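Local structure of catalase (Corynebacterium glutamicum, 4B7H) at residues N143-F148 / T294-Q299; S186-T191 / F453-I458. The protein catalyses the breakdown of hydrogen peroxide to water and oxygen at a haem group and carries a bound NADPH, here in a nitric oxide complex. All coordinates share one frame; numbering follows the deposited sequence.

Interaction 1. Residues N143-F148 / T294-Q299; sequences NTPTFF and TKTWSQ. With NDP (NADPH dihydro-nicotinamide-adenine-dinucleotide phosphate), chain H.
P145 and T146 pack against T294 and T296 in a buried loop-to-loop contact that forms part of the NADPH pocket. The loop 143-148 follows strand 135-142; residues 294-299 belong to the loop between strands 270-279 and 305-314. CB of P145 lies 3.7 Å from CG2 of T296, the methyl that this threonine turns away from its own carbonyl carbon. The next atom of the proline ring, CG, packs on the dihydronicotinamide, 3.6 Å from NDP C4N. T146 carries OG1 anti to its backbone nitrogen (chi1 -172°). This brings OG1 to 3.2 Å from CA of T294, where it hydrogen-bonds to the carbonyl of L293 just ahead of the segment. Farther along, CG2 of T294 abuts the carbonyl oxygen of F147. T144 OG1 accepts the amide of T146 in an ST turn (N-H...O angle 167°) that closes over P145.

No hydrogen bond joins the two segments directly. A water 2.9 Å from both P145 O and K295 O can donate to either carbonyl, although it has more acceptors in reach than protons.

The second loop grips the cofactor. W297 O takes the carboxamide N7N of NDP at 2.9 Å, S298 OG donates to phosphate oxygen O2N at 2.6 Å, and the amide of Q299 meets O1N almost straight on (173°). W297 O also accepts from Q276, which should help keep this carbonyl in place. P145 thus touches the hydride-bearing carbon of NADPH, while F147, two residues on, has its side chain about 4 Å from both haem and nitric oxide. This short loop therefore lies between the two groups, reaching the nicotinamide with one residue and the haem with the other.

Interaction 2. Residues S186-T191 / F453-I458; sequences SAHQVT and FIQPGI. With NDP (NADPH dihydro-nicotinamide-adenine-dinucleotide phosphate), chain H.
One face of the H188 imidazole is covered by Q455 and P456: CB of Q455 makes a CH-pi contact 3.8 Å from the ring centroid, and the backbone N of P456 lies over the same face. At the ring edge NE2 is hydrogen-bonded to the ribose hydroxyl O2D of NDP, 2.7 Å away. CG of H188 lies anti to the backbone N (chi1 -164°), which carries the ring out to Q455 and the ribose. The Q455 amide plane stands 81° from the imidazole. Its OE1 accepts the amide of T296; its approach to H188 ND1 has a poor angle and is no hydrogen bond. ND1 bonds instead to T294 O, so the imidazole is held at both nitrogens. A weak hydrogen bond runs from O3D of NDP to Q455 O. The F453 ring meets A187 CB obliquely, CE1 3.6 Å away.

The P456 ring fits between its own helix and H188 and T191: CG sits 3.7 Å from H188 CA, and CB 3.3 Å from T191 OG1, which donates to A187 O. The axes of 187-191 and 454-458, first turns of helices 187-194 and 454-463, come within 8.3 Å and run 28° from parallel, with helix 487-498 flanking V190, T191 and F453.

Overall arrangement
From the N terminus, the chain leaves strand 135-142 into loop 143-148, runs on to helix 187-194, returns to the loop at 294-299, and much later reaches helix 454-463. Interaction 1 closes the span from the first loop to the second. Interaction 2 opens inside that span and closes beyond it, so the two cross. They also touch directly, through T144 OG1 with Q189 OE1 and K295 CA against Q455 OE1, their centres about 10 Å apart. Together they tie two loops that follow sheet strands to helix 187-194 and to helix 454-463 of the C-terminal part, with one NADPH touched by all four segments.

Interaction 1. Residues N143-F148 / T294-Q299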
ATOM      1  N   ASN A 143       0.297  20.497  24.843  1.00  8.38           N
ATOM      2  CA  ASN A 143       0.297  21.764  25.574  1.00  8.45           C
ATOM      3  C   ASN A 143      -0.518  21.717  26.883  1.00  9.13           C
ATOM      4  O   ASN A 143      -0.946  22.763  27.392  1.00 11.08           O
ATOM      5  CB  ASN A 143      -0.199  22.901  24.675  1.00  9.11           C
ATOM      6  CG  ASN A 143      -1.674  22.795  24.376  1.00 10.43           C
ATOM      7  OD1 ASN A 143      -2.289  21.749  24.596  1.00 10.00           O
ATOM      8  ND2 ASN A 143      -2.255  23.872  23.875  1.00 11.55           N
ATOM      9  N   THR A 144      -0.716  20.506  27.411  1.00  8.87           N
ATOM     10  CA  THR A 144      -1.396  20.254  28.683  1.00  8.99           C
ATOM     11  C   THR A 144      -0.603  19.236  29.499  1.00  8.97           C
ATOM     12  O   THR A 144      -0.019  18.297  28.937  1.00  8.80           O
ATOM     13  CB  THR A 144      -2.813  19.686  28.474  1.00  9.32           C
ATOM     14  OG1 THR A 144      -3.288  19.148  29.714  1.00 10.43           O
ATOM     15  CG2 THR A 144      -2.807  18.576  27.407  1.00  9.61           C
ATOM     16  N   PRO A 145      -0.580  19.407  30.832  1.00  9.89           N
ATOM     17  CA  PRO A 145       0.151  18.494  31.715  1.00  9.91           C
ATOM     18  C   PRO A 145      -0.606  17.186  31.959  1.00  9.76           C
ATOM     19  O   PRO A 145      -0.075  16.286  32.611  1.00  9.95           O
ATOM     20  CB  PRO A 145       0.243  19.293  33.023  1.00 10.38           C
ATOM     21  CG  PRO A 145      -1.042  20.074  33.023  1.00 10.43           C
ATOM     22  CD  PRO A 145      -1.161  20.533  31.586  1.00 10.77           C
ATOM     23  N   THR A 146      -1.823  17.078  31.431  1.00  9.88           N
ATOM     24  CA  THR A 146      -2.676  15.923  31.691  1.00  9.64           C
ATOM     25  C   THR A 146      -3.386  15.491  30.399  1.00  9.78           C
ATOM     26  O   THR A 146      -3.041  15.967  29.320  1.00 11.16           O
ATOM     27  CB  THR A 146      -3.657  16.234  32.865  1.00 10.56           C
ATOM     28  OG1 THR A 146      -4.374  15.057  33.244  1.00 10.59           O
ATOM     29  CG2 THR A 146      -4.631  17.354  32.497  1.00 11.87           C
ATOM     30  N   PHE A 147      -4.347  14.575  30.488  1.00  8.68           N
ATOM     31  CA  PHE A 147      -5.088  14.145  29.300  1.00  8.73           C
ATOM     32  C   PHE A 147      -6.421  13.544  29.722  1.00  8.68           C
ATOM     33  O   PHE A 147      -6.693  13.413  30.919  1.00  9.63           O
ATOM     34  CB  PHE A 147      -4.270  13.145  28.485  1.00 10.01           C
ATOM     35  CG  PHE A 147      -4.680  13.044  27.030  1.00 10.07           C
ATOM     36  CD1 PHE A 147      -4.508  14.121  26.173  1.00 11.68           C
ATOM     37  CD2 PHE A 147      -5.186  11.856  26.516  1.00 11.12           C
ATOM     38  CE1 PHE A 147      -4.864  14.032  24.821  1.00 12.51           C
ATOM     39  CE2 PHE A 147      -5.544  11.756  25.169  1.00 12.57           C
ATOM     40  CZ  PHE A 147      -5.372  12.844  24.322  1.00 13.61           C
ATOM     41  N   PHE A 148      -7.228  13.160  28.733  1.00  9.84           N
ATOM     42  CA  PHE A 148      -8.629  12.809  28.937  1.00  9.80           C
ATOM     43  C   PHE A 148      -8.872  11.429  29.542  1.00  9.50           C
ATOM     44  O   PHE A 148      -9.981  11.157  30.012  1.00  9.97           O
ATOM     45  CB  PHE A 148      -9.379  12.830  27.601  1.00 10.10           C
ATOM     46  CG  PHE A 148      -9.325  14.148  26.867  1.00  8.59           C
ATOM     47  CD1 PHE A 148     -10.306  15.114  27.071  1.00  9.59           C
ATOM     48  CD2 PHE A 148      -8.327  14.394  25.925  1.00  8.77           C
ATOM     49  CE1 PHE A 148     -10.276  16.322  26.368  1.00  9.47           C
ATOM     50  CE2 PHE A 148      -8.294  15.601  25.217  1.00  9.05           C
ATOM     51  CZ  PHE A 148      -9.271  16.556  25.440  1.00  9.69           C
ATOM     52  N   THR A 294      -4.376  11.276  34.213  1.00  9.17           N
ATOM     53  CA  THR A 294      -5.381  12.283  34.559  1.00  9.86           C
ATOM     54  C   THR A 294      -5.053  13.033  35.855  1.00  9.82           C
ATOM     55  O   THR A 294      -5.798  13.931  36.260  1.00 10.17           O
ATOM     56  CB  THR A 294      -6.806  11.666  34.667  1.00  9.49           C
ATOM     57  OG1 THR A 294      -6.886  10.829  35.832  1.00 10.05           O
ATOM     58  CG2 THR A 294      -7.155  10.854  33.421  1.00 11.33           C
ATOM     59  N   LYS A 295      -3.948  12.662  36.502  1.00  9.86           N
ATOM     60  CA  LYS A 295      -3.503  13.319  37.733  1.00 10.88           C
ATOM     61  C   LYS A 295      -2.174  14.030  37.518  1.00 10.86           C
ATOM     62  O   LYS A 295      -1.167  13.394  37.186  1.00 11.92           O
ATOM     63  CB  LYS A 295      -3.322  12.299  38.863  1.00 10.46           C
ATOM     64  CG  LYS A 295      -4.545  11.445  39.151  1.00 11.26           C
ATOM     65  CD  LYS A 295      -5.671  12.274  39.742  1.00 11.24           C
ATOM     66  CE  LYS A 295      -6.835  11.391  40.152  1.00 10.38           C
ATOM     67  NZ  LYS A 295      -7.495  10.778  38.970  1.00 10.70           N
ATOM     68  N   THR A 296      -2.158  15.345  37.707  1.00 10.76           N
ATOM     69  CA  THR A 296      -0.897  16.078  37.729  1.00 10.93           C
ATOM     70  C   THR A 296      -0.230  15.941  39.096  1.00 11.23           C
ATOM     71  O   THR A 296      -0.901  15.666  40.103  1.00 11.67           O
ATOM     72  CB  THR A 296      -1.103  17.567  37.403  1.00 10.79           C
ATOM     73  OG1 THR A 296      -2.156  18.104  38.216  1.00 12.31           O
ATOM     74  CG2 THR A 296      -1.465  17.743  35.942  1.00 11.54           C
ATOM     75  N   TRP A 297       1.090  16.111  39.133  1.00 11.86           N
ATOM     76  CA  TRP A 297       1.808  16.221  40.400  1.00 11.65           C
ATOM     77  C   TRP A 297       1.801  17.686  40.788  1.00 11.27           C
ATOM     78  O   TRP A 297       2.232  18.541  40.007  1.00 12.12           O
ATOM     79  CB  TRP A 297       3.268  15.807  40.253  1.00 12.36           C
ATOM     80  CG  TRP A 297       3.554  14.375  39.894  1.00 11.50           C
ATOM     81  CD1 TRP A 297       2.677  13.326  39.840  1.00 11.82           C
ATOM     82  CD2 TRP A 297       4.839  13.846  39.536  1.00 11.27           C
ATOM     83  NE1 TRP A 297       3.345  12.172  39.462  1.00 12.44           N
ATOM     84  CE2 TRP A 297       4.672  12.470  39.279  1.00 12.52           C
ATOM     85  CE3 TRP A 297       6.116  14.411  39.407  1.00 11.48           C
ATOM     86  CZ2 TRP A 297       5.737  11.650  38.895  1.00 12.81           C
ATOM     87  CZ3 TRP A 297       7.173  13.592  39.022  1.00 11.34           C
ATOM     88  CH2 TRP A 297       6.974  12.229  38.769  1.00 12.73           C
ATOM     89  N   SER A 298       1.330  17.995  41.991  1.00 13.28           N
ATOM     90  CA  SER A 298       1.321  19.386  42.422  1.00 14.18           C
ATOM     91  C   SER A 298       2.728  19.982  42.438  1.00 12.48           C
ATOM     92  O   SER A 298       3.677  19.353  42.922  1.00 12.91           O
ATOM     93  CB  SER A 298       0.686  19.523  43.800  1.00 14.12           C
ATOM     94  OG  SER A 298       0.809  20.862  44.251  1.00 15.84           O
ATOM     95  N   GLN A 299       2.856  21.193  41.901  1.00 13.08           N
ATOM     96  CA  GLN A 299       4.133  21.895  41.880  1.00 14.92           C
ATOM     97  C   GLN A 299       4.504  22.425  43.260  1.00 16.11           C
ATOM     98  O   GLN A 299       5.629  22.879  43.479  1.00 15.98           O
ATOM     99  CB  GLN A 299       4.116  23.003  40.824  1.00 14.99           C
ATOM    100  CG  GLN A 299       4.019  22.417  39.414  1.00 15.94           C
ATOM    101  CD  GLN A 299       3.508  23.391  38.379  1.00 20.15           C
ATOM    102  OE1 GLN A 299       2.326  23.752  38.365  1.00 20.89           O
ATOM    103  NE2 GLN A 299       4.388  23.799  37.485  1.00 17.68           N
TER
HETATM  104  PA  NDP H1520       0.176  25.571  41.230  1.00 19.80           P
HETATM  105  O1A NDP H1520      -0.405  26.853  41.702  1.00 21.02           O
HETATM  106  O2A NDP H1520       1.569  25.356  41.712  1.00 21.48           O
HETATM  107  O5B NDP H1520       0.145  25.570  39.629  1.00 20.25           O
HETATM  108  C5B NDP H1520      -1.029  25.928  38.939  1.00 17.75           C
HETATM  109  C4B NDP H1520      -0.730  25.759  37.459  1.00 18.07           C
HETATM  110  O4B NDP H1520      -1.896  26.073  36.711  1.00 16.70           O
HETATM  111  C3B NDP H1520       0.390  26.698  37.009  1.00 18.82           C
HETATM  112  O3B NDP H1520       1.282  26.007  36.155  1.00 20.05           O
HETATM  113  C2B NDP H1520      -0.377  27.781  36.272  1.00 16.06           C
HETATM  114  O2B NDP H1520       0.363  28.499  35.303  1.00 18.78           O
HETATM  115  C1B NDP H1520      -1.518  26.961  35.687  1.00 16.89           C
HETATM  116  N9A NDP H1520      -2.611  27.787  35.138  1.00 16.35           N
HETATM  117  C8A NDP H1520      -2.831  29.126  35.343  1.00 16.32           C
HETATM  118  N7A NDP H1520      -3.922  29.501  34.637  1.00 17.09           N
HETATM  119  C5A NDP H1520      -4.402  28.419  33.976  1.00 17.72           C
HETATM  120  C6A NDP H1520      -5.487  28.245  33.119  1.00 17.25           C
HETATM  121  N6A NDP H1520      -6.067  29.301  32.550  1.00 16.92           N
HETATM  122  N1A NDP H1520      -5.735  26.995  32.600  1.00 17.73           N
HETATM  123  C2A NDP H1520      -4.914  25.931  32.913  1.00 19.55           C
HETATM  124  N3A NDP H1520      -3.837  26.110  33.759  1.00 17.61           N
HETATM  125  C4A NDP H1520      -3.585  27.336  34.282  1.00 16.52           C
HETATM  126  O3  NDP H1520      -0.820  24.374  41.677  1.00 19.49           O
HETATM  127  PN  NDP H1520      -0.585  22.805  41.369  1.00 18.28           P
HETATM  128  O1N NDP H1520       0.688  22.594  40.624  1.00 17.58           O
HETATM  129  O2N NDP H1520      -0.842  22.093  42.645  1.00 19.92           O
HETATM  130  O5D NDP H1520      -1.805  22.443  40.383  1.00 18.18           O
HETATM  131  C5D NDP H1520      -3.095  22.975  40.622  1.00 15.88           C
HETATM  132  C4D NDP H1520      -3.954  22.780  39.389  1.00 17.19           C
HETATM  133  O4D NDP H1520      -3.381  23.501  38.317  1.00 16.76           O
HETATM  134  C3D NDP H1520      -3.990  21.320  38.963  1.00 16.88           C
HETATM  135  O3D NDP H1520      -5.091  20.637  39.543  1.00 19.64           O
HETATM  136  C2D NDP H1520      -4.068  21.412  37.449  1.00 15.76           C
HETATM  137  O2D NDP H1520      -5.410  21.412  37.049  1.00 16.39           O
HETATM  138  C1D NDP H1520      -3.486  22.777  37.098  1.00 15.89           C
HETATM  139  N1N NDP H1520      -2.159  22.661  36.455  1.00 15.98           N
HETATM  140  C2N NDP H1520      -1.223  21.845  37.022  1.00 17.90           C
HETATM  141  C3N NDP H1520       0.045  21.686  36.484  1.00 17.38           C
HETATM  142  C7N NDP H1520       0.989  20.755  37.172  1.00 18.47           C
HETATM  143  O7N NDP H1520       1.957  20.100  36.405  1.00 19.56           O
HETATM  144  N7N NDP H1520       0.883  20.546  38.480  1.00 19.91           N
HETATM  145  C4N NDP H1520       0.483  22.409  35.228  1.00 15.96           C
HETATM  146  C5N NDP H1520      -0.617  23.277  34.688  1.00 15.78           C
HETATM  147  C6N NDP H1520      -1.863  23.360  35.311  1.00 16.83           C
HETATM  148  P2B NDP H1520       1.070  29.902  35.679  1.00 19.04           P
HETATM  149  O1X NDP H1520       0.007  30.825  36.238  1.00 21.55           O
HETATM  150  O2X NDP H1520       2.152  29.626  36.701  1.00 20.64           O
HETATM  151  O3X NDP H1520       1.667  30.452  34.396  1.00 21.13           O
HETATM  152  O   HOH W   1       0.207  14.445  34.833  1.00 13.33           O

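Interaction 2. Residues S186-T191 / F453-I458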
ATOM      1  N   SER A 186     -12.401  12.040  32.096  1.00  8.87           N
ATOM      2  CA  SER A 186     -12.100  13.155  31.194  1.00  9.50           C
ATOM      3  C   SER A 186     -12.188  14.544  31.839  1.00  9.73           C
ATOM      4  O   SER A 186     -11.748  15.527  31.245  1.00  9.80           O
ATOM      5  CB  SER A 186     -13.055  13.116  29.994  1.00 10.07           C
ATOM      6  OG  SER A 186     -14.396  13.391  30.392  1.00  9.35           O
ATOM      7  N   ALA A 187     -12.757  14.635  33.039  1.00 10.20           N
ATOM      8  CA  ALA A 187     -13.074  15.942  33.609  1.00 10.19           C
ATOM      9  C   ALA A 187     -11.865  16.867  33.778  1.00 10.10           C
ATOM     10  O   ALA A 187     -11.965  18.069  33.535  1.00  9.99           O
ATOM     11  CB  ALA A 187     -13.838  15.792  34.912  1.00 11.46           C
ATOM     12  N   HIS A 188     -10.723  16.323  34.187  1.00  9.75           N
ATOM     13  CA  HIS A 188      -9.557  17.181  34.368  1.00 10.34           C
ATOM     14  C   HIS A 188      -9.171  17.869  33.066  1.00 11.43           C
ATOM     15  O   HIS A 188      -9.076  19.103  33.005  1.00  9.57           O
ATOM     16  CB  HIS A 188      -8.363  16.406  34.935  1.00 10.43           C
ATOM     17  CG  HIS A 188      -7.289  17.292  35.485  1.00 11.08           C
ATOM     18  ND1 HIS A 188      -6.149  16.800  36.082  1.00 10.82           N
ATOM     19  CD2 HIS A 188      -7.183  18.641  35.528  1.00 11.03           C
ATOM     20  CE1 HIS A 188      -5.387  17.809  36.471  1.00 11.13           C
ATOM     21  NE2 HIS A 188      -5.996  18.938  36.153  1.00 11.46           N
ATOM     22  N   GLN A 189      -8.982  17.083  32.013  1.00 10.34           N
ATOM     23  CA  GLN A 189      -8.540  17.667  30.757  1.00  9.12           C
ATOM     24  C   GLN A 189      -9.623  18.504  30.076  1.00  8.71           C
ATOM     25  O   GLN A 189      -9.313  19.512  29.434  1.00  9.16           O
ATOM     26  CB  GLN A 189      -8.002  16.603  29.799  1.00  8.68           C
ATOM     27  CG  GLN A 189      -7.620  17.172  28.443  1.00  9.30           C
ATOM     28  CD  GLN A 189      -6.565  18.259  28.534  1.00 11.24           C
ATOM     29  OE1 GLN A 189      -5.751  18.273  29.455  1.00 14.88           O
ATOM     30  NE2 GLN A 189      -6.558  19.165  27.560  1.00 11.91           N
ATOM     31  N   VAL A 190     -10.889  18.114  30.217  1.00  9.03           N
ATOM     32  CA  VAL A 190     -11.946  18.918  29.612  1.00 10.09           C
ATOM     33  C   VAL A 190     -12.013  20.306  30.262  1.00  9.98           C
ATOM     34  O   VAL A 190     -12.221  21.311  29.573  1.00  9.73           O
ATOM     35  CB  VAL A 190     -13.308  18.197  29.621  1.00  8.78           C
ATOM     36  CG1 VAL A 190     -14.393  19.103  29.079  1.00  9.50           C
ATOM     37  CG2 VAL A 190     -13.227  16.926  28.783  1.00 10.53           C
ATOM     38  N   THR A 191     -11.773  20.380  31.570  1.00  9.24           N
ATOM     39  CA  THR A 191     -11.737  21.675  32.248  1.00 10.24           C
ATOM     40  C   THR A 191     -10.588  22.537  31.708  1.00  9.37           C
ATOM     41  O   THR A 191     -10.756  23.734  31.459  1.00 11.16           O
ATOM     42  CB  THR A 191     -11.627  21.483  33.767  1.00 11.44           C
ATOM     43  OG1 THR A 191     -12.741  20.709  34.223  1.00 10.77           O
ATOM     44  CG2 THR A 191     -11.629  22.823  34.488  1.00 12.10           C
ATOM     45  N   PHE A 453     -12.721  14.125  39.723  1.00 11.49           N
ATOM     46  CA  PHE A 453     -13.137  15.521  39.752  1.00 11.42           C
ATOM     47  C   PHE A 453     -12.335  16.473  40.633  1.00 12.19           C
ATOM     48  O   PHE A 453     -12.438  17.684  40.457  1.00 11.55           O
ATOM     49  CB  PHE A 453     -14.619  15.622  40.131  1.00 12.07           C
ATOM     50  CG  PHE A 453     -15.531  14.970  39.139  1.00 12.35           C
ATOM     51  CD1 PHE A 453     -15.819  15.595  37.938  1.00 14.37           C
ATOM     52  CD2 PHE A 453     -16.084  13.720  39.398  1.00 13.74           C
ATOM     53  CE1 PHE A 453     -16.658  14.994  37.015  1.00 13.88           C
ATOM     54  CE2 PHE A 453     -16.913  13.108  38.474  1.00 14.42           C
ATOM     55  CZ  PHE A 453     -17.204  13.751  37.281  1.00 15.61           C
ATOM     56  N   ILE A 454     -11.553  15.956  41.579  1.00 12.64           N
ATOM     57  CA  ILE A 454     -10.903  16.850  42.540  1.00 13.27           C
ATOM     58  C   ILE A 454      -9.902  17.805  41.888  1.00 12.80           C
ATOM     59  O   ILE A 454      -9.876  18.995  42.202  1.00 12.99           O
ATOM     60  CB  ILE A 454     -10.275  16.097  43.745  1.00 14.34           C
ATOM     61  CG1 ILE A 454      -9.882  17.091  44.844  1.00 18.79           C
ATOM     62  CG2 ILE A 454      -9.075  15.243  43.318  1.00 15.27           C
ATOM     63  CD1 ILE A 454     -11.031  17.955  45.308  1.00 28.05           C
ATOM     64  N   GLN A 455      -9.090  17.304  40.964  1.00 11.42           N
ATOM     65  CA  GLN A 455      -8.078  18.163  40.358  1.00 10.93           C
ATOM     66  C   GLN A 455      -8.634  19.317  39.502  1.00 11.68           C
ATOM     67  O   GLN A 455      -8.172  20.443  39.641  1.00 12.33           O
ATOM     68  CB  GLN A 455      -7.001  17.346  39.633  1.00 12.36           C
ATOM     69  CG  GLN A 455      -6.092  16.572  40.604  1.00 12.01           C
ATOM     70  CD  GLN A 455      -4.777  16.183  39.978  1.00 12.23           C
ATOM     71  OE1 GLN A 455      -4.661  16.111  38.760  1.00 13.51           O
ATOM     72  NE2 GLN A 455      -3.774  15.937  40.804  1.00 12.78           N
ATOM     73  N   PRO A 456      -9.626  19.055  38.625  1.00 11.78           N
ATOM     74  CA  PRO A 456     -10.193  20.232  37.951  1.00 10.93           C
ATOM     75  C   PRO A 456     -10.942  21.140  38.923  1.00 10.88           C
ATOM     76  O   PRO A 456     -11.026  22.345  38.679  1.00 12.33           O
ATOM     77  CB  PRO A 456     -11.162  19.630  36.918  1.00 12.18           C
ATOM     78  CG  PRO A 456     -11.422  18.226  37.393  1.00 11.48           C
ATOM     79  CD  PRO A 456     -10.136  17.798  38.046  1.00 10.67           C
ATOM     80  N   GLY A 457     -11.489  20.574  39.998  1.00 11.73           N
ATOM     81  CA  GLY A 457     -12.124  21.372  41.040  1.00 12.26           C
ATOM     82  C   GLY A 457     -11.133  22.311  41.706  1.00 12.96           C
ATOM     83  O   GLY A 457     -11.435  23.481  41.941  1.00 15.43           O
ATOM     84  N   ILE A 458      -9.942  21.790  41.997  1.00 12.97           N
ATOM     85  CA  ILE A 458      -8.837  22.576  42.544  1.00 14.26           C
ATOM     86  C   ILE A 458      -8.398  23.683  41.577  1.00 16.67           C
ATOM     87  O   ILE A 458      -8.166  24.829  41.982  1.00 17.28           O
ATOM     88  CB  ILE A 458      -7.638  21.667  42.917  1.00 16.31           C
ATOM     89  CG1 ILE A 458      -7.977  20.821  44.149  1.00 15.43           C
ATOM     90  CG2 ILE A 458      -6.397  22.493  43.197  1.00 16.99           C
ATOM     91  CD1 ILE A 458      -6.943  19.752  44.477  1.00 19.59           C
TER
HETATM   92  PA  NDP H1520       0.176  25.571  41.230  1.00 19.80           P
HETATM   93  O1A NDP H1520      -0.405  26.853  41.702  1.00 21.02           O
HETATM   94  O2A NDP H1520       1.569  25.356  41.712  1.00 21.48           O
HETATM   95  O5B NDP H1520       0.145  25.570  39.629  1.00 20.25           O
HETATM   96  C5B NDP H1520      -1.029  25.928  38.939  1.00 17.75           C
HETATM   97  C4B NDP H1520      -0.730  25.759  37.459  1.00 18.07           C
HETATM   98  O4B NDP H1520      -1.896  26.073  36.711  1.00 16.70           O
HETATM   99  C3B NDP H1520       0.390  26.698  37.009  1.00 18.82           C
HETATM  100  O3B NDP H1520       1.282  26.007  36.155  1.00 20.05           O
HETATM  101  C2B NDP H1520      -0.377  27.781  36.272  1.00 16.06           C
HETATM  102  O2B NDP H1520       0.363  28.499  35.303  1.00 18.78           O
HETATM  103  C1B NDP H1520      -1.518  26.961  35.687  1.00 16.89           C
HETATM  104  N9A NDP H1520      -2.611  27.787  35.138  1.00 16.35           N
HETATM  105  C8A NDP H1520      -2.831  29.126  35.343  1.00 16.32           C
HETATM  106  N7A NDP H1520      -3.922  29.501  34.637  1.00 17.09           N
HETATM  107  C5A NDP H1520      -4.402  28.419  33.976  1.00 17.72           C
HETATM  108  C6A NDP H1520      -5.487  28.245  33.119  1.00 17.25           C
HETATM  109  N6A NDP H1520      -6.067  29.301  32.550  1.00 16.92           N
HETATM  110  N1A NDP H1520      -5.735  26.995  32.600  1.00 17.73           N
HETATM  111  C2A NDP H1520      -4.914  25.931  32.913  1.00 19.55           C
HETATM  112  N3A NDP H1520      -3.837  26.110  33.759  1.00 17.61           N
HETATM  113  C4A NDP H1520      -3.585  27.336  34.282  1.00 16.52           C
HETATM  114  O3  NDP H1520      -0.820  24.374  41.677  1.00 19.49           O
HETATM  115  PN  NDP H1520      -0.585  22.805  41.369  1.00 18.28           P
HETATM  116  O1N NDP H1520       0.688  22.594  40.624  1.00 17.58           O
HETATM  117  O2N NDP H1520      -0.842  22.093  42.645  1.00 19.92           O
HETATM  118  O5D NDP H1520      -1.805  22.443  40.383  1.00 18.18           O
HETATM  119  C5D NDP H1520      -3.095  22.975  40.622  1.00 15.88           C
HETATM  120  C4D NDP H1520      -3.954  22.780  39.389  1.00 17.19           C
HETATM  121  O4D NDP H1520      -3.381  23.501  38.317  1.00 16.76           O
HETATM  122  C3D NDP H1520      -3.990  21.320  38.963  1.00 16.88           C
HETATM  123  O3D NDP H1520      -5.091  20.637  39.543  1.00 19.64           O
HETATM  124  C2D NDP H1520      -4.068  21.412  37.449  1.00 15.76           C
HETATM  125  O2D NDP H1520      -5.410  21.412  37.049  1.00 16.39           O
HETATM  126  C1D NDP H1520      -3.486  22.777  37.098  1.00 15.89           C
HETATM  127  N1N NDP H1520      -2.159  22.661  36.455  1.00 15.98           N
HETATM  128  C2N NDP H1520      -1.223  21.845  37.022  1.00 17.90           C
HETATM  129  C3N NDP H1520       0.045  21.686  36.484  1.00 17.38           C
HETATM  130  C7N NDP H1520       0.989  20.755  37.172  1.00 18.47           C
HETATM  131  O7N NDP H1520       1.957  20.100  36.405  1.00 19.56           O
HETATM  132  N7N NDP H1520       0.883  20.546  38.480  1.00 19.91           N
HETATM  133  C4N NDP H1520       0.483  22.409  35.228  1.00 15.96           C
HETATM  134  C5N NDP H1520      -0.617  23.277  34.688  1.00 15.78           C
HETATM  135  C6N NDP H1520      -1.863  23.360  35.311  1.00 16.83           C
HETATM  136  P2B NDP H1520       1.070  29.902  35.679  1.00 19.04           P
HETATM  137  O1X NDP H1520       0.007  30.825  36.238  1.00 21.55           O
HETATM  138  O2X NDP H1520       2.152  29.626  36.701  1.00 20.64           O
HETATM  139  O3X NDP H1520       1.667  30.452  34.396  1.00 21.13           O